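Local coordinates for lactate racemase (Thermoanaerobacterium thermosaccharolyticum, PDB 2YJG), which catalyses the interconversion of the D- and L-isomers of lactate with the help of a nickel-containing cofactor, at residues D309-H323 with N369-Y383. Residues are numbered along the deposited sequence; the frame is centred on the assembly and turned at random.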
ATOM      1  N   ASP A 309     -48.961  -1.217  17.108  1.00 22.57           N
ATOM      2  CA  ASP A 309     -49.214  -2.534  16.550  1.00 23.15           C
ATOM      3  C   ASP A 309     -50.226  -2.429  15.476  1.00 22.47           C
ATOM      4  O   ASP A 309     -51.288  -1.777  15.625  1.00 22.11           O
ATOM      5  CB  ASP A 309     -49.729  -3.524  17.610  1.00 25.22           C
ATOM      6  CG  ASP A 309     -48.834  -3.574  18.872  1.00 30.04           C
ATOM      7  OD1 ASP A 309     -47.585  -3.754  18.750  1.00 37.82           O
ATOM      8  OD2 ASP A 309     -49.386  -3.406  20.004  1.00 37.32           O
ATOM      9  N   GLY A 310     -49.893  -3.012  14.335  1.00 20.92           N
ATOM     10  CA  GLY A 310     -50.723  -2.928  13.159  1.00 20.86           C
ATOM     11  C   GLY A 310     -50.637  -1.679  12.337  1.00 20.13           C
ATOM     12  O   GLY A 310     -51.383  -1.543  11.403  1.00 21.83           O
ATOM     13  N   GLY A 311     -49.732  -0.763  12.705  1.00 20.04           N
ATOM     14  CA  GLY A 311     -49.567   0.484  12.027  1.00 19.02           C
ATOM     15  C   GLY A 311     -48.712   0.301  10.793  1.00 19.82           C
ATOM     16  O   GLY A 311     -48.294  -0.821  10.488  1.00 20.33           O
ATOM     17  N   VAL A 312     -48.444   1.416  10.115  1.00 18.60           N
ATOM     18  CA  VAL A 312     -47.715   1.450   8.860  1.00 18.45           C
ATOM     19  C   VAL A 312     -46.430   2.233   9.028  1.00 17.67           C
ATOM     20  O   VAL A 312     -46.425   3.334   9.575  1.00 18.23           O
ATOM     21  CB  VAL A 312     -48.594   2.049   7.762  1.00 18.27           C
ATOM     22  CG1 VAL A 312     -47.879   2.018   6.388  1.00 17.80           C
ATOM     23  CG2 VAL A 312     -49.932   1.273   7.689  1.00 20.44           C
ATOM     24  N   ILE A 313     -45.316   1.614   8.641  1.00 16.09           N
ATOM     25  CA  ILE A 313     -44.045   2.273   8.617  1.00 14.85           C
ATOM     26  C   ILE A 313     -43.718   2.581   7.148  1.00 14.60           C
ATOM     27  O   ILE A 313     -43.678   1.640   6.293  1.00 14.16           O
ATOM     28  CB  ILE A 313     -42.953   1.359   9.218  1.00 14.19           C
ATOM     29  CG1 ILE A 313     -43.213   1.106  10.713  1.00 12.10           C
ATOM     30  CG2 ILE A 313     -41.529   1.918   8.980  1.00 13.60           C
ATOM     31  CD1 ILE A 313     -42.547  -0.316  11.209  1.00 11.35           C
ATOM     32  N   ILE A 314     -43.516   3.863   6.847  1.00 13.08           N
ATOM     33  CA  ILE A 314     -42.987   4.349   5.527  1.00 13.98           C
ATOM     34  C   ILE A 314     -41.513   4.654   5.676  1.00 12.87           C
ATOM     35  O   ILE A 314     -41.088   5.412   6.561  1.00 12.83           O
ATOM     36  CB  ILE A 314     -43.682   5.625   5.006  1.00 14.68           C
ATOM     37  CG1 ILE A 314     -45.180   5.420   4.897  1.00 15.07           C
ATOM     38  CG2 ILE A 314     -43.069   6.051   3.682  1.00 14.22           C
ATOM     39  CD1 ILE A 314     -46.052   6.722   4.838  1.00 15.41           C
ATOM     40  N   ILE A 315     -40.711   4.032   4.831  1.00 12.18           N
ATOM     41  CA  ILE A 315     -39.283   4.218   4.864  1.00 12.01           C
ATOM     42  C   ILE A 315     -38.775   4.641   3.467  1.00 13.07           C
ATOM     43  O   ILE A 315     -39.034   3.962   2.477  1.00 12.44           O
ATOM     44  CB  ILE A 315     -38.494   2.955   5.372  1.00 12.79           C
ATOM     45  CG1 ILE A 315     -37.047   3.370   5.497  1.00 12.92           C
ATOM     46  CG2 ILE A 315     -38.623   1.768   4.466  1.00 11.36           C
ATOM     47  CD1 ILE A 315     -36.128   2.617   6.381  1.00 11.01           C
ATOM     48  N   ALA A 316     -38.025   5.742   3.421  1.00 12.78           N
ATOM     49  CA  ALA A 316     -37.411   6.163   2.204  1.00 12.90           C
ATOM     50  C   ALA A 316     -35.999   5.670   2.225  1.00 11.61           C
ATOM     51  O   ALA A 316     -35.251   6.024   3.104  1.00 12.85           O
ATOM     52  CB  ALA A 316     -37.459   7.687   2.039  1.00 14.35           C
ATOM     53  N   ALA A 317     -35.671   4.827   1.237  1.00 10.79           N
ATOM     54  CA  ALA A 317     -34.367   4.146   1.097  1.00 11.36           C
ATOM     55  C   ALA A 317     -34.167   3.851  -0.410  1.00 11.93           C
ATOM     56  O   ALA A 317     -34.902   3.077  -1.011  1.00 13.50           O
ATOM     57  CB  ALA A 317     -34.321   2.832   1.943  1.00  9.98           C
ATOM     58  N   GLU A 318     -33.228   4.542  -1.037  1.00 13.47           N
ATOM     59  CA  GLU A 318     -33.052   4.438  -2.506  1.00 13.01           C
ATOM     60  C   GLU A 318     -32.734   3.017  -2.900  1.00 12.06           C
ATOM     61  O   GLU A 318     -33.262   2.500  -3.888  1.00 10.74           O
ATOM     62  CB  GLU A 318     -31.924   5.359  -2.928  1.00 13.02           C
ATOM     63  CG  GLU A 318     -31.598   5.284  -4.386  1.00 10.89           C
ATOM     64  CD  GLU A 318     -30.468   6.159  -4.810  1.00 15.75           C
ATOM     65  OE1 GLU A 318     -29.340   6.025  -4.266  1.00 14.96           O
ATOM     66  OE2 GLU A 318     -30.707   6.977  -5.739  1.00 17.66           O
ATOM     67  N   CYS A 319     -31.897   2.350  -2.096  1.00 12.19           N
ATOM     68  CA  CYS A 319     -31.538   0.953  -2.363  1.00 13.43           C
ATOM     69  C   CYS A 319     -30.998   0.754  -3.769  1.00 13.52           C
ATOM     70  O   CYS A 319     -31.410  -0.145  -4.486  1.00 12.89           O
ATOM     71  CB  CYS A 319     -32.702  -0.018  -2.087  1.00 13.71           C
ATOM     72  SG  CYS A 319     -33.277   0.055  -0.337  1.00 13.92           S
ATOM     73  N   ALA A 320     -30.085   1.619  -4.143  1.00 14.44           N
ATOM     74  CA  ALA A 320     -29.503   1.618  -5.488  1.00 16.12           C
ATOM     75  C   ALA A 320     -28.897   0.267  -5.849  1.00 16.74           C
ATOM     76  O   ALA A 320     -28.873  -0.074  -7.028  1.00 18.46           O
ATOM     77  CB  ALA A 320     -28.386   2.709  -5.578  1.00 15.72           C
ATOM     78  N   ASP A 321     -28.374  -0.452  -4.851  1.00 16.71           N
ATOM     79  CA  ASP A 321     -27.753  -1.755  -5.056  1.00 17.19           C
ATOM     80  C   ASP A 321     -28.696  -2.944  -4.919  1.00 16.89           C
ATOM     81  O   ASP A 321     -28.231  -4.090  -5.018  1.00 18.86           O
ATOM     82  CB  ASP A 321     -26.554  -1.917  -4.134  1.00 17.30           C
ATOM     83  CG  ASP A 321     -25.456  -0.895  -4.420  1.00 21.54           C
ATOM     84  OD1 ASP A 321     -25.360  -0.406  -5.562  1.00 23.94           O
ATOM     85  OD2 ASP A 321     -24.664  -0.604  -3.528  1.00 23.87           O
ATOM     86  N   GLY A 322     -30.002  -2.702  -4.788  1.00 15.08           N
ATOM     87  CA  GLY A 322     -30.977  -3.763  -4.837  1.00 14.65           C
ATOM     88  C   GLY A 322     -31.219  -4.326  -3.445  1.00 14.71           C
ATOM     89  O   GLY A 322     -31.190  -3.549  -2.475  1.00 14.54           O
ATOM     90  N   HIS A 323     -31.436  -5.644  -3.315  1.00 13.60           N
ATOM     91  CA  HIS A 323     -31.871  -6.210  -2.031  1.00 14.33           C
ATOM     92  C   HIS A 323     -30.781  -6.379  -1.026  1.00 14.32           C
ATOM     93  O   HIS A 323     -31.089  -6.477   0.139  1.00 15.03           O
ATOM     94  CB  HIS A 323     -32.683  -7.519  -2.148  1.00 14.01           C
ATOM     95  CG  HIS A 323     -32.039  -8.548  -3.032  1.00 15.45           C
ATOM     96  ND1 HIS A 323     -30.765  -9.033  -2.816  1.00 15.83           N
ATOM     97  CD2 HIS A 323     -32.514  -9.205  -4.122  1.00 19.29           C
ATOM     98  CE1 HIS A 323     -30.454  -9.900  -3.771  1.00 16.43           C
ATOM     99  NE2 HIS A 323     -31.502 -10.023  -4.577  1.00 16.76           N
ATOM    100  N   ASN A 369     -46.118  -7.593  12.714  1.00 20.17           N
ATOM    101  CA  ASN A 369     -46.916  -6.630  13.494  1.00 21.24           C
ATOM    102  C   ASN A 369     -47.244  -5.299  12.755  1.00 19.81           C
ATOM    103  O   ASN A 369     -47.982  -4.462  13.318  1.00 20.13           O
ATOM    104  CB  ASN A 369     -46.157  -6.215  14.756  1.00 23.01           C
ATOM    105  CG  ASN A 369     -46.175  -7.227  15.840  1.00 28.54           C
ATOM    106  OD1 ASN A 369     -46.804  -8.281  15.754  1.00 34.95           O
ATOM    107  ND2 ASN A 369     -45.403  -6.925  16.907  1.00 35.78           N
ATOM    108  N   HIS A 370     -46.636  -5.082  11.590  1.00 16.64           N
ATOM    109  CA  HIS A 370     -46.715  -3.776  10.907  1.00 18.03           C
ATOM    110  C   HIS A 370     -46.668  -3.954   9.420  1.00 17.56           C
ATOM    111  O   HIS A 370     -46.010  -4.874   8.927  1.00 19.03           O
ATOM    112  CB  HIS A 370     -45.530  -2.877  11.291  1.00 17.33           C
ATOM    113  CG  HIS A 370     -45.354  -2.718  12.756  1.00 17.72           C
ATOM    114  ND1 HIS A 370     -44.504  -3.512  13.494  1.00 19.89           N
ATOM    115  CD2 HIS A 370     -45.930  -1.858  13.628  1.00 18.51           C
ATOM    116  CE1 HIS A 370     -44.584  -3.156  14.771  1.00 19.56           C
ATOM    117  NE2 HIS A 370     -45.409  -2.125  14.870  1.00 15.36           N
ATOM    118  N   LYS A 371     -47.270  -3.021   8.694  1.00 16.60           N
ATOM    119  CA  LYS A 371     -47.050  -2.951   7.247  1.00 18.34           C
ATOM    120  C   LYS A 371     -45.905  -2.026   6.976  1.00 17.52           C
ATOM    121  O   LYS A 371     -45.801  -1.010   7.657  1.00 18.22           O
ATOM    122  CB  LYS A 371     -48.298  -2.356   6.571  1.00 19.43           C
ATOM    123  CG  LYS A 371     -49.554  -3.104   6.880  1.00 24.85           C
ATOM    124  CD  LYS A 371     -49.745  -4.307   6.048  1.00 33.46           C
ATOM    125  CE  LYS A 371     -50.918  -5.177   6.633  1.00 36.02           C
ATOM    126  NZ  LYS A 371     -51.732  -5.851   5.560  1.00 39.24           N
ATOM    127  N   VAL A 372     -45.068  -2.349   5.996  1.00 15.12           N
ATOM    128  CA  VAL A 372     -43.984  -1.480   5.608  1.00 14.97           C
ATOM    129  C   VAL A 372     -44.195  -1.088   4.162  1.00 14.41           C
ATOM    130  O   VAL A 372     -44.570  -1.943   3.283  1.00 16.41           O
ATOM    131  CB  VAL A 372     -42.628  -2.136   5.830  1.00 14.82           C
ATOM    132  CG1 VAL A 372     -41.473  -1.246   5.299  1.00 12.12           C
ATOM    133  CG2 VAL A 372     -42.444  -2.453   7.326  1.00 15.25           C
ATOM    134  N   ILE A 373     -44.056   0.208   3.938  1.00 13.23           N
ATOM    135  CA  ILE A 373     -44.107   0.786   2.599  1.00 12.73           C
ATOM    136  C   ILE A 373     -42.743   1.330   2.290  1.00 12.63           C
ATOM    137  O   ILE A 373     -42.190   2.118   3.068  1.00 13.01           O
ATOM    138  CB  ILE A 373     -45.170   1.941   2.452  1.00 12.69           C
ATOM    139  CG1 ILE A 373     -46.564   1.386   2.635  1.00 16.72           C
ATOM    140  CG2 ILE A 373     -45.045   2.643   1.063  1.00 13.63           C
ATOM    141  CD1 ILE A 373     -47.572   2.366   3.049  1.00 17.53           C
ATOM    142  N   MET A 374     -42.159   0.909   1.175  1.00 11.88           N
ATOM    143  CA  MET A 374     -40.852   1.437   0.831  1.00 11.84           C
ATOM    144  C   MET A 374     -40.939   2.417  -0.378  1.00 12.72           C
ATOM    145  O   MET A 374     -41.423   2.078  -1.447  1.00 13.38           O
ATOM    146  CB  MET A 374     -39.835   0.330   0.538  1.00 13.18           C
ATOM    147  CG  MET A 374     -39.506  -0.613   1.676  1.00 13.24           C
ATOM    148  SD  MET A 374     -38.093  -1.671   1.296  1.00 13.14           S
ATOM    149  CE  MET A 374     -36.785  -0.570   1.540  1.00  8.18           C
ATOM    150  N   VAL A 375     -40.463   3.629  -0.170  1.00 12.53           N
ATOM    151  CA  VAL A 375     -40.150   4.582  -1.238  1.00 13.13           C
ATOM    152  C   VAL A 375     -38.725   4.310  -1.645  1.00 13.49           C
ATOM    153  O   VAL A 375     -37.785   4.534  -0.891  1.00 11.99           O
ATOM    154  CB  VAL A 375     -40.343   6.092  -0.750  1.00 13.91           C
ATOM    155  CG1 VAL A 375     -39.867   7.145  -1.785  1.00 14.86           C
ATOM    156  CG2 VAL A 375     -41.838   6.343  -0.328  1.00 14.65           C
ATOM    157  N   THR A 376     -38.569   3.864  -2.901  1.00 13.87           N
ATOM    158  CA  THR A 376     -37.354   3.289  -3.373  1.00 15.17           C
ATOM    159  C   THR A 376     -37.316   3.372  -4.896  1.00 15.58           C
ATOM    160  O   THR A 376     -38.319   3.600  -5.499  1.00 15.30           O
ATOM    161  CB  THR A 376     -37.259   1.833  -2.883  1.00 15.48           C
ATOM    162  OG1 THR A 376     -35.935   1.402  -3.054  1.00 13.91           O
ATOM    163  CG2 THR A 376     -38.211   0.905  -3.615  1.00 18.30           C
ATOM    164  N   ASP A 377     -36.126   3.216  -5.452  1.00 17.06           N
ATOM    165  CA  ASP A 377     -35.863   3.169  -6.888  1.00 19.05           C
ATOM    166  C   ASP A 377     -36.754   2.151  -7.521  1.00 19.78           C
ATOM    167  O   ASP A 377     -36.922   1.077  -6.949  1.00 19.10           O
ATOM    168  CB  ASP A 377     -34.392   2.787  -7.075  1.00 19.80           C
ATOM    169  CG  ASP A 377     -33.891   2.990  -8.472  1.00 26.24           C
ATOM    170  OD1 ASP A 377     -34.326   2.225  -9.401  1.00 29.85           O
ATOM    171  OD2 ASP A 377     -33.003   3.882  -8.616  1.00 28.63           O
ATOM    172  N   SER A 378     -37.287   2.458  -8.716  1.00 19.65           N
ATOM    173  CA  SER A 378     -38.252   1.583  -9.383  1.00 20.56           C
ATOM    174  C   SER A 378     -37.713   0.206  -9.700  1.00 20.34           C
ATOM    175  O   SER A 378     -38.523  -0.729  -9.807  1.00 19.39           O
ATOM    176  CB  SER A 378     -38.808   2.202 -10.671  1.00 22.17           C
ATOM    177  OG  SER A 378     -37.774   2.322 -11.632  1.00 22.44           O
ATOM    178  N   LYS A 379     -36.381   0.095  -9.836  1.00 20.14           N
ATOM    179  CA  LYS A 379     -35.642  -1.183 -10.036  1.00 20.19           C
ATOM    180  C   LYS A 379     -35.990  -2.166  -8.955  1.00 20.02           C
ATOM    181  O   LYS A 379     -35.902  -3.408  -9.155  1.00 18.30           O
ATOM    182  CB  LYS A 379     -34.112  -1.000  -9.882  1.00 21.07           C
ATOM    183  CG  LYS A 379     -33.329  -0.240 -10.891  1.00 24.83           C
ATOM    184  CD  LYS A 379     -31.814  -0.202 -10.539  1.00 26.87           C
ATOM    185  CE  LYS A 379     -31.423   0.627  -9.295  1.00 28.61           C
ATOM    186  NZ  LYS A 379     -29.888   0.915  -9.187  1.00 26.72           N
ATOM    187  N   ASN A 380     -36.418  -1.659  -7.796  1.00 18.47           N
ATOM    188  CA  ASN A 380     -36.631  -2.506  -6.645  1.00 18.69           C
ATOM    189  C   ASN A 380     -38.085  -2.850  -6.324  1.00 17.80           C
ATOM    190  O   ASN A 380     -38.336  -3.539  -5.320  1.00 17.04           O
ATOM    191  CB  ASN A 380     -36.064  -1.810  -5.371  1.00 18.83           C
ATOM    192  CG  ASN A 380     -34.592  -1.524  -5.476  1.00 21.78           C
ATOM    193  OD1 ASN A 380     -33.849  -2.365  -5.998  1.00 21.88           O
ATOM    194  ND2 ASN A 380     -34.140  -0.315  -4.998  1.00 21.81           N
ATOM    195  N   TYR A 381     -39.045  -2.410  -7.151  1.00 17.34           N
ATOM    196  CA  TYR A 381     -40.424  -2.590  -6.779  1.00 17.02           C
ATOM    197  C   TYR A 381     -40.778  -4.045  -6.657  1.00 17.06           C
ATOM    198  O   TYR A 381     -41.533  -4.420  -5.756  1.00 15.03           O
ATOM    199  CB  TYR A 381     -41.382  -1.897  -7.743  1.00 17.42           C
ATOM    200  CG  TYR A 381     -41.330  -0.369  -7.819  1.00 17.99           C
ATOM    201  CD1 TYR A 381     -40.820   0.438  -6.767  1.00 16.94           C
ATOM    202  CD2 TYR A 381     -41.904   0.296  -8.923  1.00 20.97           C
ATOM    203  CE1 TYR A 381     -40.799   1.854  -6.855  1.00 20.47           C
ATOM    204  CE2 TYR A 381     -41.895   1.706  -9.022  1.00 22.17           C
ATOM    205  CZ  TYR A 381     -41.341   2.504  -7.989  1.00 23.56           C
ATOM    206  OH  TYR A 381     -41.365   3.953  -8.098  1.00 19.20           O
ATOM    207  N   GLU A 382     -40.263  -4.871  -7.565  1.00 16.05           N
ATOM    208  CA  GLU A 382     -40.634  -6.295  -7.524  1.00 17.37           C
ATOM    209  C   GLU A 382     -40.034  -6.958  -6.309  1.00 15.79           C
ATOM    210  O   GLU A 382     -40.685  -7.762  -5.646  1.00 17.57           O
ATOM    211  CB  GLU A 382     -40.220  -6.977  -8.822  1.00 19.45           C
ATOM    212  CG  GLU A 382     -40.996  -6.434 -10.012  1.00 26.53           C
ATOM    213  CD  GLU A 382     -42.554  -6.525  -9.889  1.00 34.76           C
ATOM    214  OE1 GLU A 382     -43.132  -7.535  -9.366  1.00 40.48           O
ATOM    215  OE2 GLU A 382     -43.211  -5.564 -10.357  1.00 40.71           O
ATOM    216  N   TYR A 383     -38.820  -6.552  -5.939  1.00 15.66           N
ATOM    217  CA  TYR A 383     -38.212  -7.112  -4.725  1.00 16.01           C
ATOM    218  C   TYR A 383     -39.067  -6.777  -3.498  1.00 15.09           C
ATOM    219  O   TYR A 383     -39.319  -7.604  -2.596  1.00 14.59           O
ATOM    220  CB  TYR A 383     -36.815  -6.562  -4.466  1.00 15.97           C
ATOM    221  CG  TYR A 383     -35.746  -6.880  -5.487  1.00 18.24           C
ATOM    222  CD1 TYR A 383     -35.704  -8.096  -6.139  1.00 22.01           C
ATOM    223  CD2 TYR A 383     -34.749  -5.955  -5.748  1.00 22.30           C
ATOM    224  CE1 TYR A 383     -34.693  -8.378  -7.033  1.00 27.27           C
ATOM    225  CE2 TYR A 383     -33.736  -6.215  -6.633  1.00 26.06           C
ATOM    226  CZ  TYR A 383     -33.722  -7.432  -7.292  1.00 26.96           C
ATOM    227  OH  TYR A 383     -32.704  -7.682  -8.177  1.00 28.15           O
TER
HETATM  228  O   HOH W   1     -32.529   6.652  -7.493  1.00 19.39           O
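Cys-319 O is held by two donors: ND2 of Asn-380 at 2.8 Å and, from the opposite face of the carbonyl plane, the backbone N of Gly-322, which closes a type I turn. The amide donor stands 46° out of that plane, so it does not use a lone pair. Asn-380 CG is anti to its carbonyl carbon (chi1 -60°), which brings the amide to the turn, with OD1 3.4 Å from Gly-322 CA. With an alanine here, Cys-319 O would probably lose its side-chain donor, and the 319-322 turn one of its ties to segment 369-383. One residue along the turn, Lys-379 NZ meets a lone pair of Ala-320 O in the carbonyl plane at 2.6 Å. Further on, His-323 presents its edge to the Tyr-383 face, CD2 lying 3.7 Å above the ring centre, with planes at 59°.

Upstream, strands 311-316 and 371-375 run parallel, their axes 4.7 Å apart at closest approach, as neighbours in a six-stranded parallel sheet; Ile-373 N donates to Ile-313 O at 2.8 Å. Val-312 CG1 presses on Ile-373 CD1 at a tight 3.4 Å, against helix 395-405; on the other face Ile-315 CG2 lies 3.8 Å from Met-374 CG, and the Met-374 side chain touches helix 293-305. Apolar packing and backbone bonding thus join the strands, whereas side-chain polar bonds fix the loop at their C-terminal ends, where Cys-319 lies about 7 Å, side chain to side chain, from Gln-295, a probable substrate-binding residue.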